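PDB 3ZXK: HIAXHD3 from Humicola insolens, which hydrolyses terminal α-L-arabinofuranosides, probably the side chains of arabinoxylan, and is a family 43 glycoside hydrolase whose active site has been engineered to add endo-xylanase activity. Local coordinates for residues Val28-Ser33 and Asp95-Tyr100; Val276-Arg281 and Gly296-Ser301. One frame throughout, in Å; residues are numbered along the deposited sequence. Where two conformers were deposited one is given.

Contact 1: Val28-Ser33 and Asp95-Tyr100; sequences VFYYSS and DRFYWY
Phe-97 drives the edge of its ring at the face of Tyr-30, a T-shaped pair with centroids 5.6 Å apart and planes at 79°. The touching atoms are Phe-97 CZ and Tyr-30 CE2, 4.3 Å from each other, with CZ lying over the rim of the tyrosine ring rather than over its middle. On the opposite face of that ring sits Val-28 CG1 from the same strand, so the phenol is held between an aromatic edge and a methyl group. Its hydroxyl is satisfied elsewhere, by a hydrogen bond to the carbonyl of Gly-122, and Phe-97 meets the rings of Tyr-90 and Trp-129 as well.

Two residues further along each strand, Ser-32 faces Trp-99. Here the indole is extended away from its own backbone nitrogen (chi1 178°), which presents the edge of its five-membered ring: Trp-99 CD1 comes 4.0 Å from Ser-32 OG. Beside it a water bridges the two segments, accepting from Trp-99 NE1 at 3.1 Å and donating to Ser-33 O, just past the end of strand 28-32, at 2.9 Å. The buried indole N-H thus has a partner.

The backbones stay well apart, with 10.8 Å between Tyr-30 CA and Phe-97 CA, and the direct contacts are between side chains. This is the face-to-face packing of neighbouring blades in the five-bladed beta-propeller of family 43.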
loop_
_atom_site.group_PDB
_atom_site.type_symbol
_atom_site.label_atom_id
_atom_site.label_comp_id
_atom_site.label_asym_id
_atom_site.label_seq_id
_atom_site.Cartn_x
_atom_site.Cartn_y
_atom_site.Cartn_z
ATOM N N VAL A 28 -4.522 10.470 18.117
ATOM C CA VAL A 28 -4.140 9.460 17.139
ATOM C C VAL A 28 -4.126 10.019 15.723
ATOM O O VAL A 28 -5.061 10.721 15.312
ATOM C CB VAL A 28 -5.095 8.229 17.173
ATOM C CG1 VAL A 28 -4.606 7.195 16.167
ATOM C CG2 VAL A 28 -5.171 7.644 18.577
ATOM N N PHE A 29 -3.068 9.698 14.988
ATOM C CA PHE A 29 -3.004 10.041 13.559
ATOM C C PHE A 29 -3.337 8.797 12.754
ATOM O O PHE A 29 -2.888 7.683 13.076
ATOM C CB PHE A 29 -1.599 10.475 13.157
ATOM C CG PHE A 29 -1.081 11.657 13.915
ATOM C CD1 PHE A 29 -1.363 12.962 13.465
ATOM C CD2 PHE A 29 -0.280 11.499 15.048
ATOM C CE1 PHE A 29 -0.876 14.078 14.140
ATOM C CE2 PHE A 29 0.211 12.629 15.731
ATOM C CZ PHE A 29 -0.087 13.914 15.270
ATOM N N TYR A 30 -4.076 8.993 11.677
ATOM C CA TYR A 30 -4.454 7.927 10.742
ATOM C C TYR A 30 -3.957 8.250 9.346
ATOM O O TYR A 30 -3.905 9.411 8.970
ATOM C CB TYR A 30 -5.973 7.715 10.734
ATOM C CG TYR A 30 -6.478 7.110 12.019
ATOM C CD1 TYR A 30 -6.287 5.753 12.298
ATOM C CD2 TYR A 30 -7.107 7.903 12.974
ATOM C CE1 TYR A 30 -6.730 5.208 13.486
ATOM C CE2 TYR A 30 -7.560 7.368 14.168
ATOM C CZ TYR A 30 -7.385 6.030 14.398
ATOM O OH TYR A 30 -7.797 5.473 15.571
ATOM N N TYR A 31 -3.596 7.220 8.597
ATOM C CA TYR A 31 -2.939 7.351 7.274
ATOM C C TYR A 31 -3.608 6.313 6.409
ATOM O O TYR A 31 -3.675 5.135 6.787
ATOM C CB TYR A 31 -1.476 6.979 7.495
ATOM C CG TYR A 31 -0.489 6.957 6.348
ATOM C CD1 TYR A 31 -0.702 6.197 5.191
ATOM C CD2 TYR A 31 0.724 7.627 6.483
ATOM C CE1 TYR A 31 0.263 6.125 4.186
ATOM C CE2 TYR A 31 1.674 7.567 5.477
ATOM C CZ TYR A 31 1.454 6.821 4.352
ATOM O OH TYR A 31 2.468 6.828 3.420
ATOM N N SER A 32 -4.127 6.749 5.271
ATOM C CA SER A 32 -4.787 5.884 4.300
ATOM C C SER A 32 -3.989 5.853 2.997
ATOM O O SER A 32 -3.567 6.903 2.527
ATOM C CB SER A 32 -6.207 6.403 4.070
ATOM O OG SER A 32 -6.878 5.691 3.044
ATOM N N SER A 33 -3.805 4.672 2.406
ATOM C CA SER A 33 -2.986 4.508 1.192
ATOM C C SER A 33 -3.686 3.734 0.070
ATOM O O SER A 33 -4.783 3.164 0.278
ATOM C CB SER A 33 -1.596 3.914 1.498
ATOM O OG SER A 33 -1.702 2.569 1.928
ATOM N N ASP A 95 -19.745 9.247 14.529
ATOM C CA ASP A 95 -18.673 8.291 14.858
ATOM C C ASP A 95 -18.422 7.253 13.745
ATOM O O ASP A 95 -18.414 6.038 13.986
ATOM C CB ASP A 95 -19.012 7.590 16.200
ATOM C CG ASP A 95 -17.955 6.562 16.633
ATOM O OD1 ASP A 95 -16.731 6.748 16.405
ATOM O OD2 ASP A 95 -18.356 5.539 17.208
ATOM N N ARG A 96 -18.206 7.748 12.535
ATOM C CA ARG A 96 -18.080 6.910 11.357
ATOM C C ARG A 96 -16.921 7.365 10.477
ATOM O O ARG A 96 -16.766 8.574 10.195
ATOM C CB ARG A 96 -19.401 6.934 10.572
ATOM C CG ARG A 96 -19.419 6.087 9.308
ATOM C CD ARG A 96 -20.846 5.868 8.816
ATOM N NE ARG A 96 -21.656 5.200 9.834
ATOM C CZ ARG A 96 -21.766 3.884 9.995
ATOM N NH1 ARG A 96 -21.141 3.033 9.176
ATOM N NH2 ARG A 96 -22.532 3.415 10.970
ATOM N N PHE A 97 -16.116 6.408 10.033
ATOM C CA PHE A 97 -15.086 6.684 9.013
ATOM C C PHE A 97 -15.654 6.535 7.600
ATOM O O PHE A 97 -16.400 5.580 7.326
ATOM C CB PHE A 97 -13.918 5.711 9.164
ATOM C CG PHE A 97 -13.050 5.946 10.384
ATOM C CD1 PHE A 97 -13.384 5.357 11.610
ATOM C CD2 PHE A 97 -11.865 6.686 10.298
ATOM C CE1 PHE A 97 -12.572 5.547 12.731
ATOM C CE2 PHE A 97 -11.056 6.883 11.429
ATOM C CZ PHE A 97 -11.409 6.309 12.637
ATOM N N TYR A 98 -15.324 7.489 6.732
ATOM C CA TYR A 98 -15.762 7.473 5.342
ATOM C C TYR A 98 -14.558 7.376 4.399
ATOM O O TYR A 98 -13.715 8.292 4.350
ATOM C CB TYR A 98 -16.530 8.736 4.958
ATOM C CG TYR A 98 -17.886 8.925 5.606
ATOM C CD1 TYR A 98 -18.011 9.129 6.990
ATOM C CD2 TYR A 98 -19.049 8.928 4.839
ATOM C CE1 TYR A 98 -19.255 9.306 7.591
ATOM C CE2 TYR A 98 -20.298 9.128 5.437
ATOM C CZ TYR A 98 -20.402 9.293 6.819
ATOM O OH TYR A 98 -21.631 9.516 7.391
ATOM N N TRP A 99 -14.555 6.348 3.565
ATOM C CA TRP A 99 -13.529 6.154 2.538
ATOM C C TRP A 99 -14.189 6.304 1.184
ATOM O O TRP A 99 -15.160 5.607 0.897
ATOM C CB TRP A 99 -12.895 4.742 2.668
ATOM C CG TRP A 99 -11.867 4.488 1.581
ATOM C CD1 TRP A 99 -10.529 4.829 1.619
ATOM C CD2 TRP A 99 -12.092 3.936 0.253
ATOM N NE1 TRP A 99 -9.907 4.519 0.432
ATOM C CE2 TRP A 99 -10.801 3.971 -0.435
ATOM C CE3 TRP A 99 -13.192 3.416 -0.413
ATOM C CZ2 TRP A 99 -10.638 3.485 -1.726
ATOM C CZ3 TRP A 99 -13.019 2.950 -1.725
ATOM C CH2 TRP A 99 -11.768 2.978 -2.363
ATOM N N TYR A 100 -13.678 7.202 0.349
ATOM C CA TYR A 100 -14.197 7.273 -1.019
ATOM C C TYR A 100 -13.034 7.000 -1.963
ATOM O O TYR A 100 -11.929 7.533 -1.750
ATOM C CB TYR A 100 -14.725 8.666 -1.359
ATOM C CG TYR A 100 -15.938 9.143 -0.602
ATOM C CD1 TYR A 100 -15.822 9.706 0.678
ATOM C CD2 TYR A 100 -17.222 9.054 -1.183
ATOM C CE1 TYR A 100 -16.955 10.157 1.364
ATOM C CE2 TYR A 100 -18.354 9.503 -0.499
ATOM C CZ TYR A 100 -18.206 10.054 0.766
ATOM O OH TYR A 100 -19.311 10.501 1.464
HETATM O O HOH W 1 -6.879 5.187 0.402
#

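Contact 2: Val276-Arg281 and Gly296-Ser301; sequences VVAPLR and GRWGTS
The last four-stranded blade of the GH43 propeller, built from strands 250-254 to 288-290, receives on its third strand a tryptophan from the loop that follows the blade. That residue, Trp-298, lays its indole across Val-276, Val-277 and Ala-278. The methyl of Ala-278 lies over one face, in a CH-pi contact with CB 3.9 Å from the centroid of the five-membered ring and 28° off the ring normal. On the opposite face Val-276 presents CG2, the methyl lodged between its backbone nitrogen and carbonyl carbon, and it reaches Trp-298 CZ2 at 3.7 Å. Residues two apart on one strand therefore straddle the same ring.

Between them the backbone offers a polar partner: Trp-298 NE1 donates to Val-277 O at 3.2 Å, a weak bond bent to 144°. The indole gets there because CG is swung anti to the tryptophan's own nitrogen (chi1 -169°), sending the ring from the loop onto the strand. Asn-10 ties the same two segments together, its OD1 accepting from Val-277 N and its ND2 donating to Gly-299 O. Tyr-262, on the neighbouring strand, also meets the indole, at about 50° between planes.

A leucine in place of Trp-298 would probably leave Val-277 O without its indole donor and open a gap between the methyls of Val-276 and Ala-278, so that the loop would be less firmly held to the blade.

Chemically the grip is mainly apolar: methyl groups close on the two ring faces, while the weak N-H bond gives the buried indole nitrogen a polar partner within it.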
loop_
_atom_site.group_PDB
_atom_site.type_symbol
_atom_site.label_atom_id
_atom_site.label_comp_id
_atom_site.label_asym_id
_atom_site.label_seq_id
_atom_site.Cartn_x
_atom_site.Cartn_y
_atom_site.Cartn_z
ATOM N N VAL A 276 7.642 10.676 3.930
ATOM C CA VAL A 276 8.609 11.565 4.608
ATOM C C VAL A 276 7.802 12.702 5.248
ATOM O O VAL A 276 6.738 13.074 4.755
ATOM C CB VAL A 276 9.683 12.110 3.626
ATOM C CG1 VAL A 276 10.546 10.959 3.110
ATOM C CG2 VAL A 276 9.036 12.810 2.450
ATOM N N VAL A 277 8.326 13.248 6.350
ATOM C CA VAL A 277 7.616 14.250 7.168
ATOM C C VAL A 277 8.500 15.481 7.376
ATOM O O VAL A 277 9.697 15.355 7.644
ATOM C CB VAL A 277 7.206 13.649 8.540
ATOM C CG1 VAL A 277 6.427 14.668 9.367
ATOM C CG2 VAL A 277 6.321 12.415 8.329
ATOM N N ALA A 278 7.915 16.660 7.186
ATOM C CA ALA A 278 8.556 17.943 7.573
ATOM C C ALA A 278 7.590 18.848 8.363
ATOM O O ALA A 278 6.397 18.826 8.134
ATOM C CB ALA A 278 9.071 18.669 6.348
ATOM N N PRO A 279 8.118 19.676 9.260
ATOM C CA PRO A 279 7.257 20.682 9.876
ATOM C C PRO A 279 6.844 21.779 8.885
ATOM O O PRO A 279 7.555 22.052 7.892
ATOM C CB PRO A 279 8.139 21.299 10.965
ATOM C CG PRO A 279 9.410 20.513 10.957
ATOM C CD PRO A 279 9.531 19.875 9.608
ATOM N N LEU A 280 5.675 22.360 9.146
ATOM C CA LEU A 280 5.201 23.569 8.480
ATOM C C LEU A 280 5.218 24.771 9.408
ATOM O O LEU A 280 5.030 24.632 10.597
ATOM C CB LEU A 280 3.755 23.359 8.043
ATOM C CG LEU A 280 3.508 22.356 6.936
ATOM C CD1 LEU A 280 2.009 22.167 6.787
ATOM C CD2 LEU A 280 4.124 22.805 5.618
ATOM N N ARG A 281 5.444 25.956 8.847
ATOM C CA ARG A 281 5.147 27.206 9.544
ATOM C C ARG A 281 4.039 27.901 8.748
ATOM O O ARG A 281 3.820 27.611 7.573
ATOM C CB ARG A 281 6.394 28.101 9.643
ATOM C CG ARG A 281 6.971 28.481 8.297
ATOM C CD ARG A 281 8.194 29.385 8.390
ATOM N NE ARG A 281 8.711 29.582 7.042
ATOM C CZ ARG A 281 9.804 28.998 6.552
ATOM N NH1 ARG A 281 10.554 28.213 7.322
ATOM N NH2 ARG A 281 10.169 29.229 5.298
ATOM N N GLY A 296 18.278 24.359 2.785
ATOM C CA GLY A 296 17.095 24.411 1.931
ATOM C C GLY A 296 16.582 23.060 1.456
ATOM O O GLY A 296 15.738 22.994 0.579
ATOM N N ARG A 297 17.082 21.987 2.050
ATOM C CA ARG A 297 16.624 20.644 1.723
ATOM C C ARG A 297 15.486 20.224 2.647
ATOM O O ARG A 297 15.303 20.786 3.721
ATOM C CB ARG A 297 17.777 19.643 1.840
ATOM C CG ARG A 297 18.969 19.974 0.964
ATOM C CD ARG A 297 20.172 19.104 1.300
ATOM N NE ARG A 297 19.950 17.725 0.873
ATOM C CZ ARG A 297 20.279 17.237 -0.326
ATOM N NH1 ARG A 297 20.853 18.014 -1.239
ATOM N NH2 ARG A 297 20.026 15.965 -0.610
ATOM N N TRP A 298 14.705 19.251 2.201
ATOM C CA TRP A 298 13.820 18.521 3.091
ATOM C C TRP A 298 14.720 17.781 4.037
ATOM O O TRP A 298 15.545 16.965 3.621
ATOM C CB TRP A 298 12.962 17.555 2.290
ATOM C CG TRP A 298 11.831 16.949 3.075
ATOM C CD1 TRP A 298 11.901 16.155 4.218
ATOM C CD2 TRP A 298 10.417 17.049 2.761
ATOM N NE1 TRP A 298 10.644 15.790 4.627
ATOM C CE2 TRP A 298 9.708 16.277 3.770
ATOM C CE3 TRP A 298 9.686 17.672 1.751
ATOM C CZ2 TRP A 298 8.309 16.185 3.784
ATOM C CZ3 TRP A 298 8.291 17.576 1.766
ATOM C CH2 TRP A 298 7.619 16.850 2.758
ATOM N N GLY A 299 14.606 18.082 5.316
ATOM C CA GLY A 299 15.588 17.614 6.292
ATOM C C GLY A 299 15.583 16.115 6.519
ATOM O O GLY A 299 14.538 15.458 6.461
ATOM N N THR A 300 16.761 15.571 6.800
ATOM C CA THR A 300 16.872 14.148 7.136
ATOM C C THR A 300 16.373 13.851 8.556
ATOM O O THR A 300 15.910 12.744 8.846
ATOM C CB THR A 300 18.322 13.655 6.949
ATOM O OG1 THR A 300 19.178 14.426 7.782
ATOM C CG2 THR A 300 18.763 13.832 5.497
ATOM N N SER A 301 16.441 14.855 9.430
ATOM C CA SER A 301 15.883 14.724 10.787
ATOM C C SER A 301 15.216 15.997 11.242
ATOM O O SER A 301 15.635 17.108 10.894
ATOM C CB SER A 301 16.955 14.320 11.811
ATOM O OG SER A 301 17.874 15.365 11.980
#

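Both contacts are built on the five-bladed propeller, and they follow one another along the chain: contact 1 is complete before contact 2 begins. Their centres lie 24 Å apart, and their nearest atoms are about 6 Å from each other without touching. Contact 1 joins two sheets, the second strand of the first blade with the second strand of the next. Contact 2 works on a single sheet, packing the loop after strand 288-290 onto strand 273-282. One therefore packs blade against blade, and the other lays the chain leaving the last blade back over that blade. In contact 2 the Val-276 side chain is about 12 Å from the bound arabinofuranose, too far to touch it.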